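Local coordinates for SsDNA-binding protein essential for mitochondrial genome maintenance (Saccharomyces cerevisiae, PDB 6CQK) that binds single-stranded DNA preferentially and cooperatively, serves in mitochondrial DNA replication and stimulates a helicase, at residues K5-G10 against Y69-A74; S14-H19 against L28-A33; I47-E52 against L92-I97. One frame throughout, in Å; residues are numbered along the deposited sequence.

Contact 1 (K5-G10 against Y69-A74)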
loop_
_atom_site.group_PDB
_atom_site.type_symbol
_atom_site.label_atom_id
_atom_site.label_comp_id
_atom_site.label_asym_id
_atom_site.label_seq_id
_atom_site.Cartn_x
_atom_site.Cartn_y
_atom_site.Cartn_z
ATOM N N LYS A 5 -6.336 -2.477 5.333
ATOM C CA LYS A 5 -6.405 -2.908 3.944
ATOM C C LYS A 5 -5.263 -3.819 3.648
ATOM O O LYS A 5 -4.216 -3.700 4.226
ATOM C CB LYS A 5 -6.439 -1.759 2.919
ATOM C CG LYS A 5 -5.273 -0.824 2.981
ATOM C CD LYS A 5 -5.355 0.318 1.981
ATOM C CE LYS A 5 -4.706 -0.137 0.670
ATOM N NZ LYS A 5 -5.046 0.703 -0.510
ATOM N N MET A 6 -5.500 -4.734 2.715
ATOM C CA MET A 6 -4.493 -5.699 2.200
ATOM C C MET A 6 -4.215 -5.484 0.726
ATOM O O MET A 6 -5.131 -5.174 -0.043
ATOM C CB MET A 6 -5.035 -7.088 2.321
ATOM C CG MET A 6 -4.018 -8.144 1.935
ATOM S SD MET A 6 -3.859 -9.499 3.115
ATOM C CE MET A 6 -3.811 -8.829 4.740
ATOM N N SER A 7 -2.966 -5.578 0.342
ATOM C CA SER A 7 -2.610 -5.551 -1.074
ATOM C C SER A 7 -1.968 -6.888 -1.346
ATOM O O SER A 7 -1.128 -7.310 -0.579
ATOM C CB SER A 7 -1.636 -4.414 -1.377
ATOM O OG SER A 7 -2.069 -3.211 -0.747
ATOM N N ILE A 8 -2.401 -7.548 -2.416
ATOM C CA ILE A 8 -1.909 -8.845 -2.789
ATOM C C ILE A 8 -1.473 -8.848 -4.229
ATOM O O ILE A 8 -2.138 -8.313 -5.095
ATOM C CB ILE A 8 -3.023 -9.835 -2.655
ATOM C CG1 ILE A 8 -3.441 -9.954 -1.196
ATOM C CG2 ILE A 8 -2.596 -11.217 -3.171
ATOM C CD1 ILE A 8 -4.885 -10.338 -1.063
ATOM N N VAL A 9 -0.329 -9.439 -4.493
ATOM C CA VAL A 9 -0.008 -9.885 -5.824
ATOM C C VAL A 9 0.043 -11.383 -5.852
ATOM O O VAL A 9 0.788 -12.026 -5.058
ATOM C CB VAL A 9 1.330 -9.347 -6.314
ATOM C CG1 VAL A 9 1.694 -9.975 -7.660
ATOM C CG2 VAL A 9 1.207 -7.868 -6.528
ATOM N N GLY A 10 -0.683 -11.924 -6.814
ATOM C CA GLY A 10 -0.820 -13.344 -6.896
ATOM C C GLY A 10 -1.637 -13.784 -8.056
ATOM O O GLY A 10 -2.020 -12.983 -8.909
ATOM N N TYR A 69 -3.001 -7.667 -9.194
ATOM C CA TYR A 69 -2.652 -6.875 -7.981
ATOM C C TYR A 69 -3.978 -6.399 -7.434
ATOM O O TYR A 69 -4.663 -5.656 -8.115
ATOM C CB TYR A 69 -1.727 -5.716 -8.317
ATOM C CG TYR A 69 -1.625 -4.660 -7.264
ATOM C CD1 TYR A 69 -2.485 -3.585 -7.240
ATOM C CD2 TYR A 69 -0.642 -4.703 -6.317
ATOM C CE1 TYR A 69 -2.378 -2.601 -6.293
ATOM C CE2 TYR A 69 -0.545 -3.737 -5.344
ATOM C CZ TYR A 69 -1.411 -2.686 -5.342
ATOM O OH TYR A 69 -1.257 -1.717 -4.359
ATOM N N VAL A 70 -4.372 -6.906 -6.269
ATOM C CA VAL A 70 -5.669 -6.619 -5.683
ATOM C C VAL A 70 -5.455 -5.835 -4.420
ATOM O O VAL A 70 -4.497 -6.077 -3.666
ATOM C CB VAL A 70 -6.385 -7.884 -5.300
ATOM C CG1 VAL A 70 -7.603 -7.595 -4.439
ATOM C CG2 VAL A 70 -6.731 -8.689 -6.542
ATOM N N GLU A 71 -6.311 -4.843 -4.200
ATOM C CA GLU A 71 -6.371 -4.150 -2.914
ATOM C C GLU A 71 -7.738 -4.426 -2.332
ATOM O O GLU A 71 -8.705 -4.377 -3.033
ATOM C CB GLU A 71 -6.242 -2.664 -3.081
ATOM C CG GLU A 71 -4.906 -2.235 -3.561
ATOM C CD GLU A 71 -4.848 -0.776 -3.887
ATOM O OE1 GLU A 71 -5.789 -0.178 -4.492
ATOM O OE2 GLU A 71 -3.789 -0.259 -3.494
ATOM N N ALA A 72 -7.794 -4.746 -1.056
ATOM C CA ALA A 72 -9.032 -5.175 -0.460
ATOM C C ALA A 72 -9.133 -4.679 0.987
ATOM O O ALA A 72 -8.147 -4.698 1.727
ATOM C CB ALA A 72 -9.123 -6.738 -0.507
ATOM N N ASP A 73 -10.340 -4.314 1.393
ATOM C CA ASP A 73 -10.582 -4.012 2.800
ATOM C C ASP A 73 -10.639 -5.273 3.598
ATOM O O ASP A 73 -11.308 -6.226 3.186
ATOM C CB ASP A 73 -11.850 -3.152 2.976
ATOM C CG ASP A 73 -11.571 -1.703 2.645
ATOM O OD1 ASP A 73 -10.481 -1.202 3.032
ATOM O OD2 ASP A 73 -12.343 -1.073 1.913
ATOM N N ALA A 74 -9.933 -5.284 4.705
ATOM C CA ALA A 74 -9.862 -6.444 5.569
ATOM C C ALA A 74 -10.645 -6.301 6.860
ATOM O O ALA A 74 -10.565 -5.258 7.504
ATOM C CB ALA A 74 -8.404 -6.743 5.919
#
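The antiparallel ladder between the first and fourth strands of an OB-fold barrel is carried here by Met6 and Ile8, which each exchange two backbone hydrogen bonds with Ala72 and Val70 respectively. Met6 N bonds to Ala72 O at 2.8 Å, and Ile8 N pairs in the same way with Val70 O. The face bearing Lys5, Ser7, Val9, Tyr69, Glu71 and Asp73 holds the polar detail. Lys5 leaves its backbone with CG between N and the carbonyl carbon (chi1 58°) and bends at chi3, which lays it alongside Glu71, pointing the same way; NZ comes 3.4 Å from Glu71 OE2, a salt bridge with a weak hydrogen bond. The same oxygen accepts Tyr69 OH at 3.0 Å from above the carboxylate plane, so the tyrosine bond, with weaker help from the lysine, probably steadies the carboxylate. Val9 crosses Tyr69 at about a right angle and sets CG2 at the ring edge, 3.7 Å from CD2. In a second subunit a strand pairs antiparallel with Lys5 to Val9, extending the sheet over the interface. Joining strands 3-20 and 67-77 in this way is the barrel closure typical of OB folds.

Contact 2 (S14-H19 against L28-A33)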
loop_
_atom_site.group_PDB
_atom_site.type_symbol
_atom_site.label_atom_id
_atom_site.label_comp_id
_atom_site.label_asym_id
_atom_site.label_seq_id
_atom_site.Cartn_x
_atom_site.Cartn_y
_atom_site.Cartn_z
ATOM N N SER A 14 -9.112 -19.789 -8.712
ATOM C CA SER A 14 -10.457 -20.378 -8.733
ATOM C C SER A 14 -11.360 -19.787 -9.817
ATOM O O SER A 14 -11.020 -18.753 -10.455
ATOM C CB SER A 14 -11.120 -20.243 -7.361
ATOM O OG SER A 14 -11.538 -18.903 -7.093
ATOM N N GLU A 15 -12.491 -20.471 -10.050
ATOM C CA GLU A 15 -13.601 -19.908 -10.824
ATOM C C GLU A 15 -14.164 -18.744 -10.036
ATOM O O GLU A 15 -13.903 -18.563 -8.851
ATOM C CB GLU A 15 -14.752 -20.922 -11.054
ATOM C CG GLU A 15 -14.618 -22.078 -12.071
ATOM C CD GLU A 15 -13.391 -22.016 -12.969
ATOM O OE1 GLU A 15 -13.338 -21.086 -13.823
ATOM O OE2 GLU A 15 -12.479 -22.897 -12.815
ATOM N N PHE A 16 -14.934 -17.927 -10.722
ATOM C CA PHE A 16 -15.649 -16.855 -10.058
ATOM C C PHE A 16 -17.055 -17.371 -9.676
ATOM O O PHE A 16 -17.941 -17.276 -10.477
ATOM C CB PHE A 16 -15.727 -15.621 -10.991
ATOM C CG PHE A 16 -14.386 -15.047 -11.394
ATOM C CD1 PHE A 16 -13.612 -14.367 -10.467
ATOM C CD2 PHE A 16 -13.942 -15.115 -12.699
ATOM C CE1 PHE A 16 -12.400 -13.794 -10.828
ATOM C CE2 PHE A 16 -12.754 -14.531 -13.075
ATOM C CZ PHE A 16 -11.979 -13.872 -12.142
ATOM N N THR A 17 -17.276 -17.818 -8.445
ATOM C CA THR A 17 -18.641 -18.193 -8.020
ATOM C C THR A 17 -19.429 -16.998 -7.457
ATOM O O THR A 17 -18.898 -16.194 -6.717
ATOM C CB THR A 17 -18.708 -19.263 -6.918
ATOM O OG1 THR A 17 -17.813 -18.936 -5.863
ATOM C CG2 THR A 17 -18.483 -20.703 -7.412
ATOM N N GLU A 18 -20.726 -16.929 -7.771
ATOM C CA GLU A 18 -21.582 -15.762 -7.476
ATOM C C GLU A 18 -22.644 -16.131 -6.463
ATOM O O GLU A 18 -23.198 -17.218 -6.520
ATOM C CB GLU A 18 -22.154 -15.278 -8.787
ATOM C CG GLU A 18 -22.921 -13.994 -8.714
ATOM C CD GLU A 18 -22.942 -13.204 -10.036
ATOM O OE1 GLU A 18 -22.328 -13.696 -11.031
ATOM O OE2 GLU A 18 -23.590 -12.103 -10.061
ATOM N N HIS A 19 -22.889 -15.251 -5.514
ATOM C CA HIS A 19 -23.664 -15.586 -4.292
ATOM C C HIS A 19 -24.498 -14.412 -3.853
ATOM O O HIS A 19 -24.498 -13.376 -4.532
ATOM C CB HIS A 19 -22.704 -15.855 -3.165
ATOM C CG HIS A 19 -21.710 -16.912 -3.467
ATOM N ND1 HIS A 19 -21.860 -18.215 -3.070
ATOM C CD2 HIS A 19 -20.533 -16.848 -4.126
ATOM C CE1 HIS A 19 -20.809 -18.911 -3.466
ATOM N NE2 HIS A 19 -19.995 -18.107 -4.118
ATOM N N LEU A 28 -19.409 -11.612 -5.773
ATOM C CA LEU A 28 -18.547 -12.572 -6.414
ATOM C C LEU A 28 -17.464 -13.050 -5.439
ATOM O O LEU A 28 -16.992 -12.293 -4.601
ATOM C CB LEU A 28 -17.954 -11.887 -7.616
ATOM C CG LEU A 28 -17.413 -12.789 -8.691
ATOM C CD1 LEU A 28 -18.480 -13.773 -9.179
ATOM C CD2 LEU A 28 -16.876 -11.945 -9.843
ATOM N N LYS A 29 -17.151 -14.341 -5.484
ATOM C CA LYS A 29 -16.099 -14.976 -4.624
ATOM C C LYS A 29 -15.046 -15.592 -5.520
ATOM O O LYS A 29 -15.375 -16.137 -6.561
ATOM C CB LYS A 29 -16.652 -16.098 -3.694
ATOM C CG LYS A 29 -16.948 -15.676 -2.229
ATOM C CD LYS A 29 -15.762 -15.929 -1.265
ATOM C CE LYS A 29 -15.911 -15.152 0.030
ATOM N NZ LYS A 29 -17.115 -15.545 0.817
ATOM N N TYR A 30 -13.792 -15.412 -5.156
ATOM C CA TYR A 30 -12.696 -16.099 -5.796
ATOM C C TYR A 30 -11.517 -16.074 -4.843
ATOM O O TYR A 30 -11.499 -15.312 -3.859
ATOM C CB TYR A 30 -12.334 -15.481 -7.153
ATOM C CG TYR A 30 -11.634 -14.124 -7.096
ATOM C CD1 TYR A 30 -12.344 -12.931 -7.011
ATOM C CD2 TYR A 30 -10.256 -14.041 -7.136
ATOM C CE1 TYR A 30 -11.703 -11.711 -6.966
ATOM C CE2 TYR A 30 -9.632 -12.803 -7.086
ATOM C CZ TYR A 30 -10.366 -11.640 -6.993
ATOM O OH TYR A 30 -9.695 -10.417 -6.865
ATOM N N SER A 31 -10.557 -16.939 -5.111
ATOM C CA SER A 31 -9.365 -17.029 -4.288
ATOM C C SER A 31 -8.097 -16.719 -5.121
ATOM O O SER A 31 -8.090 -16.954 -6.330
ATOM C CB SER A 31 -9.268 -18.398 -3.641
ATOM O OG SER A 31 -9.395 -19.392 -4.639
ATOM N N ILE A 32 -7.113 -16.081 -4.457
ATOM C CA ILE A 32 -5.840 -15.743 -5.027
ATOM C C ILE A 32 -4.819 -16.635 -4.323
ATOM O O ILE A 32 -4.754 -16.638 -3.100
ATOM C CB ILE A 32 -5.487 -14.237 -4.753
ATOM C CG1 ILE A 32 -6.496 -13.330 -5.434
ATOM C CG2 ILE A 32 -4.086 -13.870 -5.273
ATOM C CD1 ILE A 32 -6.316 -11.874 -5.120
ATOM N N ALA A 33 -4.017 -17.334 -5.099
ATOM C CA ALA A 33 -2.877 -18.009 -4.566
ATOM C C ALA A 33 -1.699 -17.084 -4.695
ATOM O O ALA A 33 -1.375 -16.676 -5.810
ATOM C CB ALA A 33 -2.618 -19.284 -5.337
#
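The side chains of Phe16, just ahead of strand 17-19, and of Tyr30 on strand 26-34 lie side by side and point the same way, yet their rings are turned steeply against each other, with planes at 74° and centroids 5.4 Å apart. This is an offset edge-to-face pair. The edge of Phe16 is directed at one face of Tyr30, over which its CE1 lies displaced toward the rim, 3.8 Å from Tyr30 CG. The first torsion of Tyr30 (chi1 72°) sets CG between the backbone N and the carbonyl carbon, while its CB faces Phe16 CD1. The far end of Tyr30 belongs elsewhere, its hydroxyl being hydrogen-bonded to Gln94 OE1. Leu28 adds a branched neighbour: both its methyls come up to Phe16 CB, CD1 at 3.8 Å, and CD1 also reaches Thr17 O.

These side chains sit on a beta hairpin made by strands 3-20 and 26-34, in which Thr17 pairs with Lys29. Lys29 N binds Thr17 O at 2.8 Å, whereas the return bond from Thr17 N to Lys29 O is weak. Helix 52-59 covers the aromatic side, with Leu58 against the side chains of Phe16 and Tyr30 and Ile55 against Leu28.

On the face bearing Thr17 and Lys29, the hydroxyl OG1 of Thr17 meets His19 NE2 at 2.9 Å at the edge of the imidazole and in its plane, a bond that can hold the ring's rotation. The histidine crosses Lys29 at about a right angle, the lysine touching it through CB. At the other end of the contact, before the strand begins, Ser14 OG accepts Ser31 N at 3.0 Å and donates to Glu15 O, with the hydroxyl tilted from that carbonyl plane.

Contact 3 (I47-E52 against L92-I97)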
loop_
_atom_site.group_PDB
_atom_site.type_symbol
_atom_site.label_atom_id
_atom_site.label_comp_id
_atom_site.label_asym_id
_atom_site.label_seq_id
_atom_site.Cartn_x
_atom_site.Cartn_y
_atom_site.Cartn_z
ATOM N N ILE A 47 -11.372 -13.584 -1.689
ATOM C CA ILE A 47 -11.735 -12.233 -2.008
ATOM C C ILE A 47 -13.235 -12.186 -2.239
ATOM O O ILE A 47 -13.792 -13.110 -2.836
ATOM C CB ILE A 47 -11.097 -11.800 -3.345
ATOM C CG1 ILE A 47 -9.594 -12.008 -3.314
ATOM C CG2 ILE A 47 -11.444 -10.355 -3.669
ATOM C CD1 ILE A 47 -8.897 -11.402 -2.108
ATOM N N THR A 48 -13.864 -11.106 -1.762
ATOM C CA THR A 48 -15.274 -10.911 -1.921
ATOM C C THR A 48 -15.353 -9.674 -2.747
ATOM O O THR A 48 -14.642 -8.742 -2.503
ATOM C CB THR A 48 -15.938 -10.688 -0.544
ATOM O OG1 THR A 48 -15.727 -11.842 0.296
ATOM C CG2 THR A 48 -17.406 -10.470 -0.683
ATOM N N VAL A 49 -16.240 -9.664 -3.713
ATOM C CA VAL A 49 -16.456 -8.507 -4.561
ATOM C C VAL A 49 -17.924 -8.062 -4.655
ATOM O O VAL A 49 -18.808 -8.828 -5.098
ATOM C CB VAL A 49 -16.014 -8.754 -5.983
ATOM C CG1 VAL A 49 -15.868 -7.418 -6.686
ATOM C CG2 VAL A 49 -14.687 -9.522 -6.017
ATOM N N PHE A 50 -18.186 -6.846 -4.166
ATOM C CA PHE A 50 -19.478 -6.230 -4.343
ATOM C C PHE A 50 -19.436 -5.226 -5.479
ATOM O O PHE A 50 -20.413 -5.146 -6.196
ATOM C CB PHE A 50 -19.954 -5.581 -3.077
ATOM C CG PHE A 50 -20.192 -6.532 -1.966
ATOM C CD1 PHE A 50 -21.290 -7.325 -1.932
ATOM C CD2 PHE A 50 -19.296 -6.632 -0.933
ATOM C CE1 PHE A 50 -21.502 -8.222 -0.885
ATOM C CE2 PHE A 50 -19.500 -7.524 0.129
ATOM C CZ PHE A 50 -20.618 -8.315 0.152
ATOM N N ASN A 51 -18.369 -4.449 -5.635
ATOM C CA ASN A 51 -18.353 -3.348 -6.612
ATOM C C ASN A 51 -18.660 -3.897 -7.971
ATOM O O ASN A 51 -17.895 -4.647 -8.551
ATOM C CB ASN A 51 -17.022 -2.610 -6.600
ATOM C CG ASN A 51 -16.844 -1.611 -7.754
ATOM O OD1 ASN A 51 -16.743 -1.964 -8.923
ATOM N ND2 ASN A 51 -16.797 -0.348 -7.412
ATOM N N GLU A 52 -19.853 -3.549 -8.447
ATOM C CA GLU A 52 -20.408 -4.216 -9.611
ATOM C C GLU A 52 -19.556 -4.003 -10.864
ATOM O O GLU A 52 -19.380 -4.953 -11.648
ATOM C CB GLU A 52 -21.855 -3.793 -9.846
ATOM C CG GLU A 52 -22.661 -4.825 -10.602
ATOM C CD GLU A 52 -23.934 -4.220 -11.049
ATOM O OE1 GLU A 52 -24.934 -4.312 -10.327
ATOM O OE2 GLU A 52 -23.883 -3.607 -12.104
ATOM N N LEU A 92 -12.104 -10.192 3.089
ATOM C CA LEU A 92 -11.286 -9.345 2.217
ATOM C C LEU A 92 -12.160 -8.914 1.096
ATOM O O LEU A 92 -12.509 -9.728 0.219
ATOM C CB LEU A 92 -10.158 -10.104 1.634
ATOM C CG LEU A 92 -8.976 -10.414 2.537
ATOM C CD1 LEU A 92 -8.039 -11.325 1.783
ATOM C CD2 LEU A 92 -8.226 -9.175 2.973
ATOM N N VAL A 93 -12.605 -7.652 1.164
ATOM C CA VAL A 93 -13.569 -7.144 0.217
ATOM C C VAL A 93 -12.855 -6.285 -0.744
ATOM O O VAL A 93 -12.156 -5.345 -0.336
ATOM C CB VAL A 93 -14.659 -6.362 0.923
ATOM C CG1 VAL A 93 -15.547 -5.700 -0.101
ATOM C CG2 VAL A 93 -15.464 -7.323 1.784
ATOM N N GLN A 94 -12.947 -6.645 -2.017
ATOM C CA GLN A 94 -12.117 -6.038 -3.062
ATOM C C GLN A 94 -12.424 -4.555 -3.261
ATOM O O GLN A 94 -13.555 -4.193 -3.292
ATOM C CB GLN A 94 -12.313 -6.798 -4.366
ATOM C CG GLN A 94 -11.499 -6.255 -5.514
ATOM C CD GLN A 94 -11.552 -7.117 -6.757
ATOM O OE1 GLN A 94 -11.435 -8.339 -6.689
ATOM N NE2 GLN A 94 -11.736 -6.485 -7.895
ATOM N N LYS A 95 -11.398 -3.709 -3.336
ATOM C CA LYS A 95 -11.527 -2.275 -3.632
ATOM C C LYS A 95 -10.970 -1.889 -4.988
ATOM O O LYS A 95 -11.382 -0.934 -5.598
ATOM C CB LYS A 95 -10.883 -1.484 -2.493
ATOM C CG LYS A 95 -11.682 -1.492 -1.195
ATOM C CD LYS A 95 -13.202 -1.451 -1.526
ATOM C CE LYS A 95 -14.179 -1.745 -0.393
ATOM N NZ LYS A 95 -15.491 -2.310 -0.828
ATOM N N ASP A 96 -10.091 -2.695 -5.527
ATOM C CA ASP A 96 -9.484 -2.373 -6.777
ATOM C C ASP A 96 -8.801 -3.559 -7.343
ATOM O O ASP A 96 -8.416 -4.410 -6.572
ATOM C CB ASP A 96 -8.483 -1.280 -6.538
ATOM C CG ASP A 96 -8.762 -0.163 -7.347
ATOM O OD1 ASP A 96 -8.620 -0.277 -8.590
ATOM O OD2 ASP A 96 -9.295 0.761 -6.718
ATOM N N ILE A 97 -8.694 -3.648 -8.660
ATOM C CA ILE A 97 -7.928 -4.698 -9.247
ATOM C C ILE A 97 -7.154 -4.203 -10.421
ATOM O O ILE A 97 -7.651 -3.410 -11.187
ATOM C CB ILE A 97 -8.766 -5.953 -9.582
ATOM C CG1 ILE A 97 -7.876 -7.006 -10.276
ATOM C CG2 ILE A 97 -9.965 -5.647 -10.419
ATOM C CD1 ILE A 97 -8.416 -8.404 -10.149
#
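Thr48 O receives Gln94 N at 2.7 Å, and a CA-H...O contact from Val93 CA adds a second, weaker hold on the same oxygen. One step back, Thr48 N gives a hydrogen bond of 2.8 Å to Leu92 O, which Ile47 CA also approaches. Thr48 thus bonds to the residues on either side of Val93, the pattern of parallel pairing. The axes of the segments 47-49 and 92-97 cross at 58°, and the regular pairing is confined to a few residues.

The side chains divide between two faces. Toward the interior, Gln94 stretches out with CG opposite its backbone N (chi1 -180°) and lies alongside Val49, its OE1 3.5 Å from Val49 CG2 and 3.6 Å from Ile47 CG2. That oxygen is not left among methyls alone, since it is satisfied by Tyr30 OH, and NE2 turns to Gln54 OE1. The longer branch of Ile47 ends in CD1, which meets Leu92 CD1 at 4.0 Å. With an alanine in place of Ile47, a gap would probably open beside Leu92 CD1 and the aliphatic part of Gln94. On the other face Val93 CG1 stands at the edge of the Phe50 ring, 4.0 Å from CD2.

Beyond Gln94, Lys95 and Asp96 form a classic beta bulge opposite Glu71 of strand 67-77. Strand 26-34 flanks Ile47 on its other side, and helix 52-59, N-capped by Asn51 OD1 on Gln54 N, packs Leu58 against Val49 and Gln94.

From the N terminus, strand 3-20 supplies the first half of contact 1 and, further along, the first half of contact 2. Contact 2 closes first, after a short turn, when strand 26-34 folds back; it lies wholly within the longer loop that contact 1 closes with 69-74. Contact 3 opens in between, at the end of strand 43-49, and closes only with 92-97, beyond contact 1, so those two loops cross. The sheet links them: strand 26-34 neighbours strand 43-49, and 67-77 neighbours 89-99. Contact 2 forms the opening hairpin, contact 3 the parallel pairing and contact 1 the seam that joins both ends of the five-stranded order into a closed OB barrel.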